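Local coordinates for protein beta-agarase D (Zobellia galactanivorans, PDB 4ASM) that hydrolyses the beta-1,4-linkages of agarose at random points along the chain, with retention of the anomeric configuration, through its family 16 glycoside hydrolase domain, at residues N43-F48 and W56-H61; Y261-G266 and K295-I300; N247-T252 and S289-A294. One frame throughout, in Å; residues are numbered along the deposited sequence.

Contact 1. Residues N43-F48 and W56-H61; sequences NNVVDF and WYNKYH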
loop_
_atom_site.group_PDB
_atom_site.type_symbol
_atom_site.label_atom_id
_atom_site.label_comp_id
_atom_site.label_asym_id
_atom_site.label_seq_id
_atom_site.Cartn_x
_atom_site.Cartn_y
_atom_site.Cartn_z
ATOM N N ASN A 43 -10.934 -12.318 19.059
ATOM C CA ASN A 43 -11.852 -12.691 17.966
ATOM C C ASN A 43 -12.956 -11.654 17.761
ATOM O O ASN A 43 -13.608 -11.638 16.725
ATOM C CB ASN A 43 -12.552 -14.038 18.258
ATOM C CG ASN A 43 -11.639 -15.255 18.103
ATOM O OD1 ASN A 43 -10.822 -15.338 17.187
ATOM N ND2 ASN A 43 -11.813 -16.235 18.996
ATOM N N ASN A 44 -13.208 -10.821 18.771
ATOM C CA ASN A 44 -14.265 -9.830 18.664
ATOM C C ASN A 44 -13.826 -8.646 17.823
ATOM O O ASN A 44 -12.643 -8.289 17.827
ATOM C CB ASN A 44 -14.708 -9.354 20.043
ATOM C CG ASN A 44 -15.184 -10.492 20.917
ATOM O OD1 ASN A 44 -15.892 -11.388 20.454
ATOM N ND2 ASN A 44 -14.758 -10.487 22.174
ATOM N N VAL A 45 -14.777 -8.044 17.120
ATOM C CA VAL A 45 -14.522 -6.772 16.437
ATOM C C VAL A 45 -14.542 -5.679 17.488
ATOM O O VAL A 45 -15.579 -5.444 18.133
ATOM C CB VAL A 45 -15.591 -6.456 15.375
ATOM C CG1 VAL A 45 -15.281 -5.099 14.719
ATOM C CG2 VAL A 45 -15.651 -7.561 14.354
ATOM N N VAL A 46 -13.392 -5.050 17.696
ATOM C CA VAL A 46 -13.240 -4.041 18.736
ATOM C C VAL A 46 -12.405 -2.851 18.257
ATOM O O VAL A 46 -11.594 -2.962 17.316
ATOM C CB VAL A 46 -12.572 -4.625 20.018
ATOM C CG1 VAL A 46 -13.384 -5.768 20.614
ATOM C CG2 VAL A 46 -11.141 -5.080 19.714
ATOM N N ASP A 47 -12.589 -1.726 18.927
ATOM C CA ASP A 47 -11.717 -0.581 18.773
ATOM C C ASP A 47 -10.529 -0.779 19.700
ATOM O O ASP A 47 -10.652 -1.419 20.760
ATOM C CB ASP A 47 -12.427 0.711 19.204
ATOM C CG ASP A 47 -13.572 1.106 18.290
ATOM O OD1 ASP A 47 -13.629 0.684 17.107
ATOM O OD2 ASP A 47 -14.436 1.884 18.762
ATOM N N PHE A 48 -9.392 -0.199 19.341
ATOM C CA PHE A 48 -8.223 -0.229 20.216
ATOM C C PHE A 48 -7.370 1.020 20.087
ATOM O O PHE A 48 -7.511 1.795 19.145
ATOM C CB PHE A 48 -7.396 -1.524 20.059
ATOM C CG PHE A 48 -6.762 -1.722 18.696
ATOM C CD1 PHE A 48 -5.485 -1.246 18.455
ATOM C CD2 PHE A 48 -7.412 -2.438 17.690
ATOM C CE1 PHE A 48 -4.838 -1.448 17.215
ATOM C CE2 PHE A 48 -6.774 -2.643 16.450
ATOM C CZ PHE A 48 -5.490 -2.138 16.222
ATOM N N TRP A 56 -8.054 2.685 16.287
ATOM C CA TRP A 56 -8.194 1.664 15.261
ATOM C C TRP A 56 -9.328 0.723 15.597
ATOM O O TRP A 56 -9.742 0.635 16.763
ATOM C CB TRP A 56 -6.923 0.794 15.168
ATOM C CG TRP A 56 -5.641 1.548 15.022
ATOM C CD1 TRP A 56 -4.865 2.030 16.023
ATOM C CD2 TRP A 56 -4.979 1.895 13.795
ATOM N NE1 TRP A 56 -3.760 2.657 15.513
ATOM C CE2 TRP A 56 -3.806 2.600 14.145
ATOM C CE3 TRP A 56 -5.253 1.661 12.432
ATOM C CZ2 TRP A 56 -2.905 3.102 13.186
ATOM C CZ3 TRP A 56 -4.368 2.159 11.475
ATOM C CH2 TRP A 56 -3.195 2.871 11.856
ATOM N N TYR A 57 -9.798 -0.012 14.599
ATOM C CA TYR A 57 -10.519 -1.264 14.848
ATOM C C TYR A 57 -9.889 -2.408 14.056
ATOM O O TYR A 57 -9.248 -2.188 13.012
ATOM C CB TYR A 57 -12.038 -1.157 14.636
ATOM C CG TYR A 57 -12.490 -0.572 13.324
ATOM C CD1 TYR A 57 -12.686 0.797 13.185
ATOM C CD2 TYR A 57 -12.748 -1.390 12.222
ATOM C CE1 TYR A 57 -13.128 1.342 11.981
ATOM C CE2 TYR A 57 -13.185 -0.852 11.015
ATOM C CZ TYR A 57 -13.368 0.509 10.903
ATOM O OH TYR A 57 -13.799 1.036 9.694
ATOM N N ASN A 58 -10.062 -3.624 14.571
ATOM C CA ASN A 58 -9.375 -4.808 14.059
ATOM C C ASN A 58 -10.094 -5.481 12.898
ATOM O O ASN A 58 -10.145 -6.725 12.810
ATOM C CB ASN A 58 -9.058 -5.804 15.198
ATOM C CG ASN A 58 -10.312 -6.308 15.922
ATOM O OD1 ASN A 58 -11.417 -5.774 15.739
ATOM N ND2 ASN A 58 -10.140 -7.346 16.747
ATOM N N LYS A 59 -10.601 -4.661 11.974
ATOM C CA LYS A 59 -11.309 -5.175 10.820
ATOM C C LYS A 59 -11.072 -4.272 9.613
ATOM O O LYS A 59 -10.732 -3.111 9.769
ATOM C CB LYS A 59 -12.819 -5.288 11.153
ATOM C CG LYS A 59 -13.679 -5.949 10.091
ATOM C CD LYS A 59 -15.088 -6.152 10.663
ATOM C CE LYS A 59 -16.020 -6.736 9.617
ATOM N NZ LYS A 59 -17.284 -7.238 10.257
ATOM N N TYR A 60 -11.258 -4.843 8.426
ATOM C CA TYR A 60 -11.320 -4.063 7.199
ATOM C C TYR A 60 -12.400 -2.986 7.316
ATOM O O TYR A 60 -13.358 -3.128 8.066
ATOM C CB TYR A 60 -11.666 -5.034 6.085
ATOM C CG TYR A 60 -11.725 -4.497 4.692
ATOM C CD1 TYR A 60 -10.595 -3.921 4.087
ATOM C CD2 TYR A 60 -12.882 -4.623 3.937
ATOM C CE1 TYR A 60 -10.633 -3.476 2.749
ATOM C CE2 TYR A 60 -12.931 -4.165 2.623
ATOM C CZ TYR A 60 -11.807 -3.599 2.031
ATOM O OH TYR A 60 -11.854 -3.152 0.715
ATOM N N HIS A 61 -12.244 -1.917 6.544
ATOM C CA HIS A 61 -12.968 -0.664 6.794
ATOM C C HIS A 61 -14.479 -0.727 6.588
ATOM O O HIS A 61 -14.977 -1.409 5.686
ATOM C CB HIS A 61 -12.336 0.479 5.962
ATOM C CG HIS A 61 -12.616 0.418 4.486
ATOM N ND1 HIS A 61 -12.596 1.551 3.703
ATOM C CD2 HIS A 61 -12.943 -0.608 3.661
ATOM C CE1 HIS A 61 -12.876 1.221 2.456
ATOM N NE2 HIS A 61 -13.090 -0.082 2.400
#
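The phenyl ring of Phe48 has Trp56 CB over one face, a CH-pi contact with CB 3.6 Å from the ring centroid, while at its edge, near the ring plane, comes the backbone N of Asn58. The indole itself is turned only 20° from the phenyl plane but is displaced so that little of one ring covers the other. With CG between its own backbone N and carbonyl carbon (chi1 64°), Phe48 swings its ring across to the neighbouring strand, so that one face lies against Trp56 CB; Phe39 stacks on this ring as well, and Trp56 NE1 is bonded to Asp33. On the other face of the hairpin Asp47 OD1 lies 3.5 Å from Tyr57 CB, and OD2 makes a salt bridge with Lys126.

Phe48 and Trp56 form an antiparallel hydrogen-bonded pair, with Phe48 N 2.7 Å from Trp56 O; Asp47 and Tyr57 are the adjoining non-hydrogen-bonded pair. Beyond them Asn58 N still donates to Val46 O at 3.2 Å, and the Asn58 side-chain amide extends the pairing. Its ND2 donates to Asn44 O (2.9 Å) almost within the amide plane, and its OD1 accepts from Val46 N at 2.9 Å, from a donor tilted 33° out of the carbonyl plane. Both ends of the amide are thus gripped by backbone, which fixes its flip. An alanine here is likely to leave Val46 N and Asn44 O without these mates and let the 44-46 loop drift. Farther out, Val45 CG2 rests on Lys59 CD at 4.0 Å.

Asn58 O is bonded to Gln81, a probable substrate-binding residue, so this short antiparallel beta hairpin, prolonged by a side-chain amide, borders the probable agarose-binding site of the GH16 domain.

Contact 2. Residues Y261-G266 and K295-I300; sequences YTYPAG and KNKSNI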
loop_
_atom_site.group_PDB
_atom_site.type_symbol
_atom_site.label_atom_id
_atom_site.label_comp_id
_atom_site.label_asym_id
_atom_site.label_seq_id
_atom_site.Cartn_x
_atom_site.Cartn_y
_atom_site.Cartn_z
ATOM N N TYR A 261 12.836 10.752 -15.286
ATOM C CA TYR A 261 11.550 11.423 -15.518
ATOM C C TYR A 261 10.888 10.718 -16.663
ATOM O O TYR A 261 11.496 10.557 -17.739
ATOM C CB TYR A 261 11.772 12.903 -15.882
ATOM C CG TYR A 261 12.654 13.600 -14.889
ATOM C CD1 TYR A 261 12.125 14.161 -13.717
ATOM C CD2 TYR A 261 14.037 13.661 -15.091
ATOM C CE1 TYR A 261 12.946 14.760 -12.769
ATOM C CE2 TYR A 261 14.869 14.278 -14.162
ATOM C CZ TYR A 261 14.317 14.805 -12.999
ATOM O OH TYR A 261 15.140 15.412 -12.084
ATOM N N THR A 262 9.665 10.253 -16.434
ATOM C CA THR A 262 8.978 9.476 -17.449
ATOM C C THR A 262 7.507 9.840 -17.582
ATOM O O THR A 262 6.945 10.518 -16.739
ATOM C CB THR A 262 9.086 7.954 -17.179
ATOM O OG1 THR A 262 8.490 7.675 -15.906
ATOM C CG2 THR A 262 10.550 7.459 -17.201
ATOM N N TYR A 263 6.899 9.409 -18.675
ATOM C CA TYR A 263 5.462 9.618 -18.868
ATOM C C TYR A 263 4.947 8.505 -19.808
ATOM O O TYR A 263 5.734 7.860 -20.514
ATOM C CB TYR A 263 5.182 11.030 -19.426
ATOM C CG TYR A 263 5.757 11.218 -20.804
ATOM C CD1 TYR A 263 7.093 11.613 -20.972
ATOM C CD2 TYR A 263 4.996 10.951 -21.936
ATOM C CE1 TYR A 263 7.645 11.728 -22.236
ATOM C CE2 TYR A 263 5.536 11.072 -23.204
ATOM C CZ TYR A 263 6.863 11.466 -23.346
ATOM O OH TYR A 263 7.438 11.572 -24.602
ATOM N N PRO A 264 3.633 8.241 -19.793
ATOM C CA PRO A 264 3.074 7.160 -20.613
ATOM C C PRO A 264 3.275 7.350 -22.115
ATOM O O PRO A 264 2.996 8.437 -22.662
ATOM C CB PRO A 264 1.579 7.182 -20.251
ATOM C CG PRO A 264 1.526 7.847 -18.891
ATOM C CD PRO A 264 2.616 8.894 -18.945
ATOM N N ALA A 265 3.776 6.297 -22.758
ATOM C CA ALA A 265 3.998 6.302 -24.208
ATOM C C ALA A 265 2.703 6.072 -24.982
ATOM O O ALA A 265 2.563 6.529 -26.113
ATOM C CB ALA A 265 5.036 5.276 -24.590
ATOM N N GLY A 266 1.760 5.327 -24.412
ATOM C CA GLY A 266 0.524 5.076 -25.125
ATOM C C GLY A 266 -0.488 4.239 -24.386
ATOM O O GLY A 266 -0.143 3.416 -23.518
ATOM N N LYS A 295 5.435 16.357 -17.986
ATOM C CA LYS A 295 4.071 16.889 -17.950
ATOM C C LYS A 295 3.707 17.572 -19.270
ATOM O O LYS A 295 2.611 17.383 -19.784
ATOM C CB LYS A 295 3.898 17.855 -16.777
ATOM C CG LYS A 295 3.924 17.161 -15.404
ATOM C CD LYS A 295 4.039 18.139 -14.210
ATOM C CE LYS A 295 2.900 19.131 -14.163
ATOM N NZ LYS A 295 1.627 18.495 -13.772
ATOM N N ASN A 296 4.634 18.338 -19.842
ATOM C CA ASN A 296 4.379 18.971 -21.139
ATOM C C ASN A 296 4.145 17.945 -22.225
ATOM O O ASN A 296 3.236 18.092 -23.045
ATOM C CB ASN A 296 5.554 19.851 -21.567
ATOM C CG ASN A 296 5.692 21.103 -20.756
ATOM O OD1 ASN A 296 6.758 21.728 -20.758
ATOM N ND2 ASN A 296 4.632 21.493 -20.054
ATOM N N LYS A 297 4.979 16.906 -22.245
ATOM C CA LYS A 297 4.939 15.888 -23.284
ATOM C C LYS A 297 3.754 14.944 -23.166
ATOM O O LYS A 297 3.267 14.407 -24.168
ATOM C CB LYS A 297 6.239 15.069 -23.282
ATOM C CG LYS A 297 7.452 15.831 -23.791
ATOM C CD LYS A 297 8.669 14.932 -23.674
ATOM C CE LYS A 297 9.916 15.614 -24.229
ATOM N NZ LYS A 297 9.804 15.793 -25.701
ATOM N N SER A 298 3.306 14.720 -21.939
ATOM C CA SER A 298 2.320 13.672 -21.712
ATOM C C SER A 298 0.901 14.087 -22.053
ATOM O O SER A 298 0.479 15.215 -21.798
ATOM C CB SER A 298 2.369 13.216 -20.257
ATOM O OG SER A 298 1.472 12.129 -20.110
ATOM N N ASN A 299 0.162 13.128 -22.595
ATOM C CA ASN A 299 -1.256 13.291 -22.863
ATOM C C ASN A 299 -2.085 12.191 -22.225
ATOM O O ASN A 299 -3.231 11.957 -22.616
ATOM C CB ASN A 299 -1.512 13.310 -24.372
ATOM C CG ASN A 299 -1.010 14.577 -25.031
ATOM O OD1 ASN A 299 -1.804 15.421 -25.408
ATOM N ND2 ASN A 299 0.313 14.720 -25.155
ATOM N N ILE A 300 -1.517 11.529 -21.220
ATOM C CA ILE A 300 -2.154 10.370 -20.611
ATOM C C ILE A 300 -2.000 10.485 -19.110
ATOM O O ILE A 300 -0.896 10.664 -18.605
ATOM C CB ILE A 300 -1.496 9.055 -21.088
ATOM C CG1 ILE A 300 -1.698 8.887 -22.599
ATOM C CG2 ILE A 300 -2.044 7.842 -20.303
ATOM C CD1 ILE A 300 -0.789 7.870 -23.240
HETATM O O HOH W 1 8.130 13.655 -27.086
#
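Lys297, in the last turn of helix 291-297, lays its CB over one face of the Tyr263 ring, 3.9 Å from the centroid and 22° off the normal, a CH-pi contact displaced toward the rim. Its CD follows along the same ring at 3.7 Å from CE1, after which the chain bends at its last torsion (chi4 -67°) and NZ donates to a water that is only weakly bonded to Tyr263 OH; the phenol oxygen is also bonded to Asn286.

Ser298, where the chain leaves helical geometry, sets its CB 3.7 Å from Tyr263 CB. Its OG lies near Pro264 CD, accepts from Ile300 N at 3.2 Å in a nearly straight bond (170°), and is bonded to Asp248 O. Ile300 then closes the contact: its CG2 meets Pro264 CB at 3.7 Å as the two side chains run antiparallel past one another, and CD1 reaches Gly266 CA at 3.6 Å.

No hydrogen bond joins the two segments directly. The arrangement is a helix C-terminus followed by an ST turn, packed by apolar and CH-pi contacts on the end of strand 259-264, away from the agarase active site.

Contact 3. Residues N247-T252 and S289-A294; sequences NDAVQT and SSLSDA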
loop_
_atom_site.group_PDB
_atom_site.type_symbol
_atom_site.label_atom_id
_atom_site.label_comp_id
_atom_site.label_asym_id
_atom_site.label_seq_id
_atom_site.Cartn_x
_atom_site.Cartn_y
_atom_site.Cartn_z
ATOM N N ASN A 247 -0.063 14.170 -11.921
ATOM C CA ASN A 247 -1.080 14.269 -12.983
ATOM C C ASN A 247 -0.880 13.277 -14.141
ATOM O O ASN A 247 -1.622 12.291 -14.263
ATOM C CB ASN A 247 -1.219 15.726 -13.478
ATOM C CG ASN A 247 -2.406 15.925 -14.389
ATOM O OD1 ASN A 247 -2.284 16.530 -15.466
ATOM N ND2 ASN A 247 -3.552 15.419 -13.984
ATOM N N ASP A 248 0.116 13.536 -14.996
ATOM C CA ASP A 248 0.339 12.745 -16.206
ATOM C C ASP A 248 1.817 12.411 -16.419
ATOM O O ASP A 248 2.209 11.978 -17.497
ATOM C CB ASP A 248 -0.252 13.424 -17.464
ATOM C CG ASP A 248 0.235 14.843 -17.658
ATOM O OD1 ASP A 248 1.086 15.319 -16.889
ATOM O OD2 ASP A 248 -0.278 15.500 -18.599
ATOM N N ALA A 249 2.605 12.595 -15.356
ATOM C CA ALA A 249 4.052 12.402 -15.404
ATOM C C ALA A 249 4.557 11.784 -14.122
ATOM O O ALA A 249 3.912 11.874 -13.065
ATOM C CB ALA A 249 4.741 13.746 -15.632
ATOM N N VAL A 250 5.738 11.186 -14.215
ATOM C CA VAL A 250 6.318 10.441 -13.114
ATOM C C VAL A 250 7.794 10.812 -13.017
ATOM O O VAL A 250 8.456 11.059 -14.031
ATOM C CB VAL A 250 6.211 8.920 -13.397
ATOM C CG1 VAL A 250 6.798 8.119 -12.297
ATOM C CG2 VAL A 250 4.741 8.514 -13.607
ATOM N N GLN A 251 8.312 10.854 -11.791
ATOM C CA GLN A 251 9.766 10.853 -11.610
ATOM C C GLN A 251 10.080 9.828 -10.544
ATOM O O GLN A 251 9.341 9.708 -9.559
ATOM C CB GLN A 251 10.329 12.238 -11.276
ATOM C CG GLN A 251 10.183 12.716 -9.858
ATOM C CD GLN A 251 10.928 14.031 -9.662
ATOM O OE1 GLN A 251 11.868 14.142 -8.862
ATOM N NE2 GLN A 251 10.510 15.028 -10.399
ATOM N N THR A 252 11.114 9.032 -10.770
ATOM C CA THR A 252 11.485 8.026 -9.768
ATOM C C THR A 252 12.984 7.839 -9.669
ATOM O O THR A 252 13.719 8.036 -10.648
ATOM C CB THR A 252 10.563 6.735 -9.763
ATOM O OG1 THR A 252 11.254 5.507 -9.461
ATOM C CG2 THR A 252 9.640 6.676 -10.935
ATOM N N SER A 289 13.182 15.028 -19.598
ATOM C CA SER A 289 14.371 15.591 -18.975
ATOM C C SER A 289 14.127 16.348 -17.664
ATOM O O SER A 289 15.070 16.874 -17.069
ATOM C CB SER A 289 15.083 16.487 -19.966
ATOM O OG SER A 289 14.233 17.532 -20.328
ATOM N N SER A 290 12.862 16.399 -17.227
ATOM C CA SER A 290 12.487 17.013 -15.949
ATOM C C SER A 290 11.031 16.650 -15.757
ATOM O O SER A 290 10.391 16.123 -16.676
ATOM C CB SER A 290 12.655 18.537 -15.985
ATOM O OG SER A 290 11.706 19.114 -16.853
ATOM N N LEU A 291 10.504 16.947 -14.572
ATOM C CA LEU A 291 9.098 16.656 -14.326
ATOM C C LEU A 291 8.201 17.555 -15.180
ATOM O O LEU A 291 7.222 17.078 -15.756
ATOM C CB LEU A 291 8.765 16.783 -12.830
ATOM C CG LEU A 291 7.360 16.298 -12.454
ATOM C CD1 LEU A 291 7.180 14.802 -12.664
ATOM C CD2 LEU A 291 7.069 16.702 -11.018
ATOM N N SER A 292 8.559 18.838 -15.292
ATOM C CA SER A 292 7.795 19.762 -16.161
ATOM C C SER A 292 7.841 19.342 -17.630
ATOM O O SER A 292 6.838 19.388 -18.302
ATOM C CB SER A 292 8.248 21.200 -15.972
ATOM O OG SER A 292 7.837 21.652 -14.692
ATOM N N ASP A 293 9.001 18.895 -18.105
ATOM C CA ASP A 293 9.113 18.393 -19.472
ATOM C C ASP A 293 8.184 17.191 -19.699
ATOM O O ASP A 293 7.497 17.115 -20.718
ATOM C CB ASP A 293 10.584 18.015 -19.749
ATOM C CG ASP A 293 10.831 17.594 -21.183
ATOM O OD1 ASP A 293 10.469 18.355 -22.116
ATOM O OD2 ASP A 293 11.416 16.508 -21.370
ATOM N N ALA A 294 8.178 16.254 -18.746
ATOM C CA ALA A 294 7.324 15.081 -18.837
ATOM C C ALA A 294 5.833 15.455 -18.876
ATOM O O ALA A 294 5.100 14.953 -19.696
ATOM C CB ALA A 294 7.634 14.135 -17.670
#
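Ala249 and Ala294 bring helix 291-297 and strand 249-253 to their nearest backbone approach, with CA atoms 5.4 Å apart, and no hydrogen bond passes between the two segments. The methyl groups of this pair point at each other, CB to CB at 3.6 Å, so the helix can settle close to the strand at this point. One turn earlier in the helix, Leu291 provides the broadest side-chain cover. Its CG lies opposite the backbone N about the first torsion (chi1 -172°), and this carries the branched end back toward the strand, where CD1 comes to 4.0 Å from Ala249 CB and also nears the carbonyl carbon of Val250.

Gln251, two residues beyond Ala249 and on the same side of the strand, meets the other flank of Leu291. The two side chains cross at about a right angle: the glutamine chain, extended beyond CG, brings NE2 to 3.5 Å from Leu291 CB and 3.9 Å from CD2. The amide therefore lies against hydrocarbon here and makes no bond to the helix segment. Trp259 and Tyr261 of the next strand also touch this glutamine, while Ala288 packs against Ala294.

The helix start is capped locally, within residues 289-293. Ser290 is the N-cap, its OG accepting from Asp293 N at 3.0 Å, and Asp293 OD2 in turn accepts from Ser289 N at 2.9 Å, on the anti side of the carboxylate.

Across the interface, then, the chemistry is van der Waals contact of methyl and methylene groups with one amide crossing the leucine. Between these two segments, fit of shape rather than directed bonding makes the contact, while the polar bonds around Ser290 and Asp293 serve the helix end itself.

Contact 1 comes first along the chain and closes before the other two open; it lies on the opposite side of the chain's centre, about 40 Å from contact 3 and 42 Å from contact 2, centre to centre. Contacts 2 and 3 have centres only about 7 Å apart and their segments alternate in sequence. They share helix 291-297, contact 3 using its start and contact 2 its end, against the neighbouring antiparallel strands 249-253 and 259-264. The pair touch directly, with a probable backbone hydrogen bond from Thr262 N to Val250 O. All three belong to the GH16 catalytic domain: contact 1 borders the probable substrate site, whereas contacts 2 and 3 together pack one helix against two neighbouring strands, far from it.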